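Local coordinates for mitogen (Streptococcus dysgalactiae, PDB 2J4X), which probably acts as a superantigen toxin, a zinc-binding bacterial mitogen of the staphylococcal and streptococcal toxin family, at residues D2-Y14 / F179-N191. Residues are numbered along the deposited sequence; the frame is centred on the assembly and turned at random.
With GOL (glycerol), chain C.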
loop_
_atom_site.group_PDB
_atom_site.type_symbol
_atom_site.label_atom_id
_atom_site.label_comp_id
_atom_site.label_asym_id
_atom_site.label_seq_id
_atom_site.Cartn_x
_atom_site.Cartn_y
_atom_site.Cartn_z
ATOM N N ASP A 2 -1.712 -16.136 3.259
ATOM C CA ASP A 2 -2.793 -15.231 3.607
ATOM C C ASP A 2 -4.081 -15.754 2.993
ATOM O O ASP A 2 -4.101 -16.206 1.850
ATOM C CB ASP A 2 -2.511 -13.818 3.096
ATOM C CG ASP A 2 -1.639 -13.025 4.049
ATOM O OD1 ASP A 2 -1.392 -13.519 5.174
ATOM O OD2 ASP A 2 -1.210 -11.913 3.680
ATOM N N ALA A 3 -5.166 -15.697 3.751
ATOM C CA ALA A 3 -6.421 -16.196 3.240
ATOM C C ALA A 3 -6.959 -15.281 2.157
ATOM O O ALA A 3 -6.830 -14.059 2.217
ATOM C CB ALA A 3 -7.419 -16.351 4.370
ATOM N N VAL A 4 -7.559 -15.904 1.157
ATOM C CA VAL A 4 -8.133 -15.203 0.028
ATOM C C VAL A 4 -9.455 -14.615 0.448
ATOM O O VAL A 4 -10.181 -15.226 1.219
ATOM C CB VAL A 4 -8.387 -16.174 -1.144
ATOM C CG1 VAL A 4 -9.147 -15.469 -2.246
ATOM C CG2 VAL A 4 -7.060 -16.727 -1.659
ATOM N N LEU A 5 -9.768 -13.433 -0.058
ATOM C CA LEU A 5 -11.029 -12.793 0.272
ATOM C C LEU A 5 -11.845 -12.636 -1.010
ATOM O O LEU A 5 -11.350 -12.916 -2.108
ATOM C CB LEU A 5 -10.783 -11.423 0.907
ATOM C CG LEU A 5 -9.887 -11.411 2.145
ATOM C CD1 LEU A 5 -9.604 -9.975 2.544
ATOM C CD2 LEU A 5 -10.552 -12.180 3.275
ATOM N N VAL A 6 -13.092 -12.199 -0.864
ATOM C CA VAL A 6 -13.972 -12.000 -2.002
ATOM C C VAL A 6 -13.972 -10.532 -2.425
ATOM O O VAL A 6 -13.620 -9.658 -1.624
ATOM C CB VAL A 6 -15.409 -12.459 -1.664
ATOM C CG1 VAL A 6 -15.413 -13.970 -1.419
ATOM C CG2 VAL A 6 -15.920 -11.748 -0.425
ATOM N N ASN A 7 -14.355 -10.267 -3.678
ATOM C CA ASN A 7 -14.391 -8.910 -4.223
ATOM C C ASN A 7 -15.038 -7.881 -3.304
ATOM O O ASN A 7 -14.546 -6.773 -3.117
ATOM C CB ASN A 7 -15.145 -8.901 -5.544
ATOM C CG ASN A 7 -14.482 -9.750 -6.594
ATOM O OD1 ASN A 7 -13.251 -9.794 -6.685
ATOM N ND2 ASN A 7 -15.291 -10.413 -7.419
ATOM N N SER A 8 -16.177 -8.263 -2.765
ATOM C CA SER A 8 -16.956 -7.437 -1.857
ATOM C C SER A 8 -16.115 -6.831 -0.716
ATOM O O SER A 8 -16.156 -5.630 -0.450
ATOM C CB SER A 8 -18.080 -8.320 -1.299
ATOM O OG SER A 8 -18.752 -7.710 -0.230
ATOM N N GLU A 9 -15.356 -7.694 -0.050
ATOM C CA GLU A 9 -14.512 -7.323 1.067
ATOM C C GLU A 9 -13.296 -6.557 0.602
ATOM O O GLU A 9 -12.917 -5.574 1.222
ATOM C CB GLU A 9 -14.080 -8.580 1.822
ATOM N N LEU A 10 -12.682 -7.020 -0.484
ATOM C CA LEU A 10 -11.487 -6.374 -1.040
ATOM C C LEU A 10 -11.814 -4.984 -1.543
ATOM O O LEU A 10 -11.044 -4.040 -1.332
ATOM C CB LEU A 10 -10.901 -7.205 -2.183
ATOM C CG LEU A 10 -10.206 -8.470 -1.696
ATOM C CD1 LEU A 10 -10.141 -9.474 -2.808
ATOM C CD2 LEU A 10 -8.833 -8.131 -1.163
ATOM N N LYS A 11 -12.957 -4.854 -2.209
ATOM C CA LYS A 11 -13.382 -3.556 -2.713
ATOM C C LYS A 11 -13.606 -2.613 -1.551
ATOM O O LYS A 11 -13.241 -1.445 -1.614
ATOM C CB LYS A 11 -14.691 -3.654 -3.503
ATOM C CG LYS A 11 -15.217 -2.285 -3.891
ATOM C CD LYS A 11 -16.419 -2.353 -4.782
ATOM C CE LYS A 11 -16.851 -0.964 -5.187
ATOM N NZ LYS A 11 -18.143 -1.013 -5.926
ATOM N N ASN A 12 -14.208 -3.124 -0.482
ATOM C CA ASN A 12 -14.506 -2.300 0.682
ATOM C C ASN A 12 -13.251 -1.806 1.359
ATOM O O ASN A 12 -13.172 -0.661 1.801
ATOM C CB ASN A 12 -15.327 -3.089 1.686
ATOM C CG ASN A 12 -15.836 -2.217 2.798
ATOM O OD1 ASN A 12 -16.642 -1.322 2.554
ATOM N ND2 ASN A 12 -15.355 -2.449 4.025
ATOM N N ILE A 13 -12.276 -2.692 1.438
ATOM C CA ILE A 13 -11.013 -2.387 2.054
ATOM C C ILE A 13 -10.219 -1.365 1.265
ATOM O O ILE A 13 -9.835 -0.327 1.813
ATOM C CB ILE A 13 -10.165 -3.650 2.177
ATOM C CG1 ILE A 13 -10.828 -4.627 3.134
ATOM C CG2 ILE A 13 -8.754 -3.301 2.605
ATOM C CD1 ILE A 13 -10.147 -5.955 3.168
ATOM N N TYR A 14 -9.986 -1.627 -0.022
ATOM C CA TYR A 14 -9.156 -0.735 -0.820
ATOM C C TYR A 14 -9.794 0.463 -1.472
ATOM O O TYR A 14 -9.105 1.226 -2.128
ATOM C CB TYR A 14 -8.373 -1.548 -1.858
ATOM C CG TYR A 14 -7.367 -2.487 -1.221
ATOM C CD1 TYR A 14 -6.129 -2.007 -0.775
ATOM C CD2 TYR A 14 -7.681 -3.839 -0.986
ATOM C CE1 TYR A 14 -5.224 -2.840 -0.104
ATOM C CE2 TYR A 14 -6.786 -4.680 -0.319
ATOM C CZ TYR A 14 -5.562 -4.175 0.122
ATOM O OH TYR A 14 -4.685 -4.972 0.811
ATOM N N PHE A 179 6.281 -11.332 -4.687
ATOM C CA PHE A 179 4.913 -11.592 -5.117
ATOM C C PHE A 179 3.861 -11.376 -4.021
ATOM O O PHE A 179 4.108 -11.661 -2.838
ATOM C CB PHE A 179 4.810 -13.028 -5.638
ATOM C CG PHE A 179 5.489 -13.258 -6.969
ATOM C CD1 PHE A 179 6.455 -14.260 -7.106
ATOM C CD2 PHE A 179 5.130 -12.510 -8.091
ATOM C CE1 PHE A 179 7.050 -14.520 -8.338
ATOM C CE2 PHE A 179 5.718 -12.761 -9.328
ATOM C CZ PHE A 179 6.681 -13.771 -9.450
ATOM N N THR A 180 2.685 -10.891 -4.426
ATOM C CA THR A 180 1.600 -10.641 -3.491
ATOM C C THR A 180 0.270 -11.068 -4.084
ATOM O O THR A 180 -0.014 -10.784 -5.237
ATOM C CB THR A 180 1.531 -9.143 -3.106
ATOM O OG1 THR A 180 2.774 -8.758 -2.505
ATOM C CG2 THR A 180 0.401 -8.882 -2.123
ATOM N N ASP A 181 -0.542 -11.750 -3.286
ATOM C CA ASP A 181 -1.849 -12.219 -3.732
ATOM C C ASP A 181 -2.784 -11.022 -3.717
ATOM O O ASP A 181 -2.961 -10.403 -2.670
ATOM C CB ASP A 181 -2.370 -13.298 -2.781
ATOM C CG ASP A 181 -3.534 -14.056 -3.343
ATOM O OD1 ASP A 181 -4.285 -13.497 -4.147
ATOM O OD2 ASP A 181 -3.722 -15.218 -2.964
ATOM N N LEU A 182 -3.358 -10.693 -4.876
ATOM C CA LEU A 182 -4.275 -9.559 -5.026
ATOM C C LEU A 182 -5.614 -9.754 -4.358
ATOM O O LEU A 182 -6.409 -8.828 -4.289
ATOM C CB LEU A 182 -4.525 -9.271 -6.505
ATOM C CG LEU A 182 -3.463 -8.494 -7.281
ATOM C CD1 LEU A 182 -3.858 -8.377 -8.769
ATOM C CD2 LEU A 182 -3.305 -7.106 -6.629
ATOM N N PHE A 183 -5.868 -10.975 -3.896
ATOM C CA PHE A 183 -7.115 -11.312 -3.232
ATOM C C PHE A 183 -6.932 -11.597 -1.751
ATOM O O PHE A 183 -7.691 -12.355 -1.151
ATOM C CB PHE A 183 -7.793 -12.487 -3.955
ATOM C CG PHE A 183 -8.477 -12.067 -5.224
ATOM C CD1 PHE A 183 -7.734 -11.783 -6.365
ATOM C CD2 PHE A 183 -9.840 -11.773 -5.228
ATOM C CE1 PHE A 183 -8.333 -11.196 -7.478
ATOM C CE2 PHE A 183 -10.443 -11.188 -6.336
ATOM C CZ PHE A 183 -9.686 -10.897 -7.457
ATOM N N THR A 184 -5.904 -10.974 -1.182
ATOM C CA THR A 184 -5.575 -11.081 0.237
ATOM C C THR A 184 -5.355 -9.659 0.770
ATOM O O THR A 184 -5.235 -8.701 -0.005
ATOM C CB THR A 184 -4.266 -11.919 0.500
ATOM O OG1 THR A 184 -3.127 -11.239 -0.026
ATOM C CG2 THR A 184 -4.347 -13.267 -0.141
ATOM N N HIS A 185 -5.332 -9.523 2.094
ATOM C CA HIS A 185 -5.074 -8.234 2.740
ATOM C C HIS A 185 -3.745 -8.383 3.485
ATOM O O HIS A 185 -3.703 -8.943 4.580
ATOM C CB HIS A 185 -6.173 -7.868 3.743
ATOM C CG HIS A 185 -6.054 -6.469 4.256
ATOM N ND1 HIS A 185 -4.833 -5.855 4.453
ATOM C CD2 HIS A 185 -6.993 -5.551 4.581
ATOM C CE1 HIS A 185 -5.027 -4.618 4.873
ATOM N NE2 HIS A 185 -6.328 -4.409 4.959
ATOM N N PRO A 186 -2.640 -7.901 2.895
ATOM C CA PRO A 186 -1.366 -8.047 3.601
ATOM C C PRO A 186 -1.392 -7.432 4.997
ATOM O O PRO A 186 -2.263 -6.622 5.313
ATOM C CB PRO A 186 -0.374 -7.337 2.674
ATOM C CG PRO A 186 -0.961 -7.539 1.320
ATOM C CD PRO A 186 -2.441 -7.288 1.569
ATOM N N ASN A 187 -0.436 -7.846 5.824
ATOM C CA ASN A 187 -0.275 -7.312 7.174
ATOM C C ASN A 187 0.660 -6.115 7.037
ATOM O O ASN A 187 1.882 -6.264 6.903
ATOM C CB ASN A 187 0.384 -8.330 8.097
ATOM C CG ASN A 187 0.510 -7.820 9.522
ATOM O OD1 ASN A 187 0.263 -6.643 9.797
ATOM N ND2 ASN A 187 0.897 -8.705 10.437
ATOM N N TYR A 188 0.087 -4.925 7.076
ATOM C CA TYR A 188 0.878 -3.710 6.907
ATOM C C TYR A 188 1.468 -3.163 8.214
ATOM O O TYR A 188 2.197 -2.169 8.210
ATOM C CB TYR A 188 0.028 -2.613 6.240
ATOM C CG TYR A 188 -0.582 -2.964 4.900
ATOM C CD1 TYR A 188 0.189 -3.499 3.877
ATOM C CD2 TYR A 188 -1.922 -2.670 4.638
ATOM C CE1 TYR A 188 -0.362 -3.729 2.609
ATOM C CE2 TYR A 188 -2.485 -2.888 3.395
ATOM C CZ TYR A 188 -1.706 -3.413 2.376
ATOM O OH TYR A 188 -2.258 -3.584 1.119
ATOM N N THR A 189 1.169 -3.815 9.328
ATOM C CA THR A 189 1.677 -3.338 10.607
ATOM C C THR A 189 3.214 -3.384 10.742
ATOM O O THR A 189 3.777 -2.754 11.642
ATOM C CB THR A 189 1.004 -4.107 11.785
ATOM O OG1 THR A 189 1.184 -5.518 11.608
ATOM C CG2 THR A 189 -0.494 -3.803 11.841
ATOM N N ASP A 190 3.905 -4.092 9.846
ATOM C CA ASP A 190 5.368 -4.168 9.930
ATOM C C ASP A 190 6.162 -3.080 9.212
ATOM O O ASP A 190 7.389 -3.097 9.241
ATOM C CB ASP A 190 5.880 -5.540 9.471
ATOM C CG ASP A 190 5.254 -6.002 8.182
ATOM O OD1 ASP A 190 5.356 -5.267 7.168
ATOM O OD2 ASP A 190 4.662 -7.111 8.196
ATOM N N ASN A 191 5.476 -2.131 8.583
ATOM C CA ASN A 191 6.141 -1.039 7.887
ATOM C C ASN A 191 7.208 -1.506 6.952
ATOM O O ASN A 191 8.256 -0.885 6.881
ATOM C CB ASN A 191 6.786 -0.072 8.864
ATOM C CG ASN A 191 5.790 0.792 9.552
ATOM O OD1 ASN A 191 4.986 1.439 8.898
ATOM N ND2 ASN A 191 5.829 0.818 10.890
HETATM C C1 GOL C . -2.533 -13.179 9.349
HETATM O O1 GOL C . -3.359 -12.975 8.201
HETATM C C2 GOL C . -1.428 -12.120 9.380
HETATM O O2 GOL C . -0.635 -12.222 8.194
HETATM C C3 GOL C . -0.544 -12.336 10.609
HETATM O O3 GOL C . 0.483 -11.341 10.637
HETATM O O HOH W 1 -2.811 -16.255 -0.417
HETATM O O HOH W 2 -0.944 -11.266 1.129
HETATM O O HOH W 3 0.674 -10.825 5.535
HETATM O O HOH W 4 -6.223 -11.933 3.525
#
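L5 N donates to F183 O at 2.6 Å, a short, fairly straight bond that ties the extended N-terminal arm to the type I turn D181-T184; V4 CA makes a CA-H...O contact, 3.1 Å, with the same F183 O. Water extends the pairing: one molecule links A3 O to H185 N, another D2 O to D181 OD2, and a third D2 OD2 to T184 OG1. D181 OD1 accepts from F183 N in an Asx turn that braces the bend. The F183 ring lies beside the start of helix 7-14, with N7 OD1 at its edge, 3.2 Å from F183 CE2, and L5 O also near the ring plane. L10 CD1 presses on F183 CD2 at 3.4 Å, while V4 CG1, anti to its own N (chi1 173°), packs against F183 CB. One turn further along the helix, I13 CG2 and CD1 both touch H185 CD2. H185 ND1 donates to P186 O at 2.8 Å, a bent bond in the carbonyl plane but tilted from the ring plane, and Y14 OH sits over one face of the imidazole. That hydroxyl donates to Y188 OH at 2.8 Å, and Y188 OH is hydrogen-bonded in turn to D141 OD2 of helix 137-150, and R145 NH1 of the same helix to T184 O. The contact thus fastens the N-terminal arm and helix 7-14 to the loop leaving edge strand 177-181 of the beta-grasp sheet, with helix 137-150 packed against Y14 and P186.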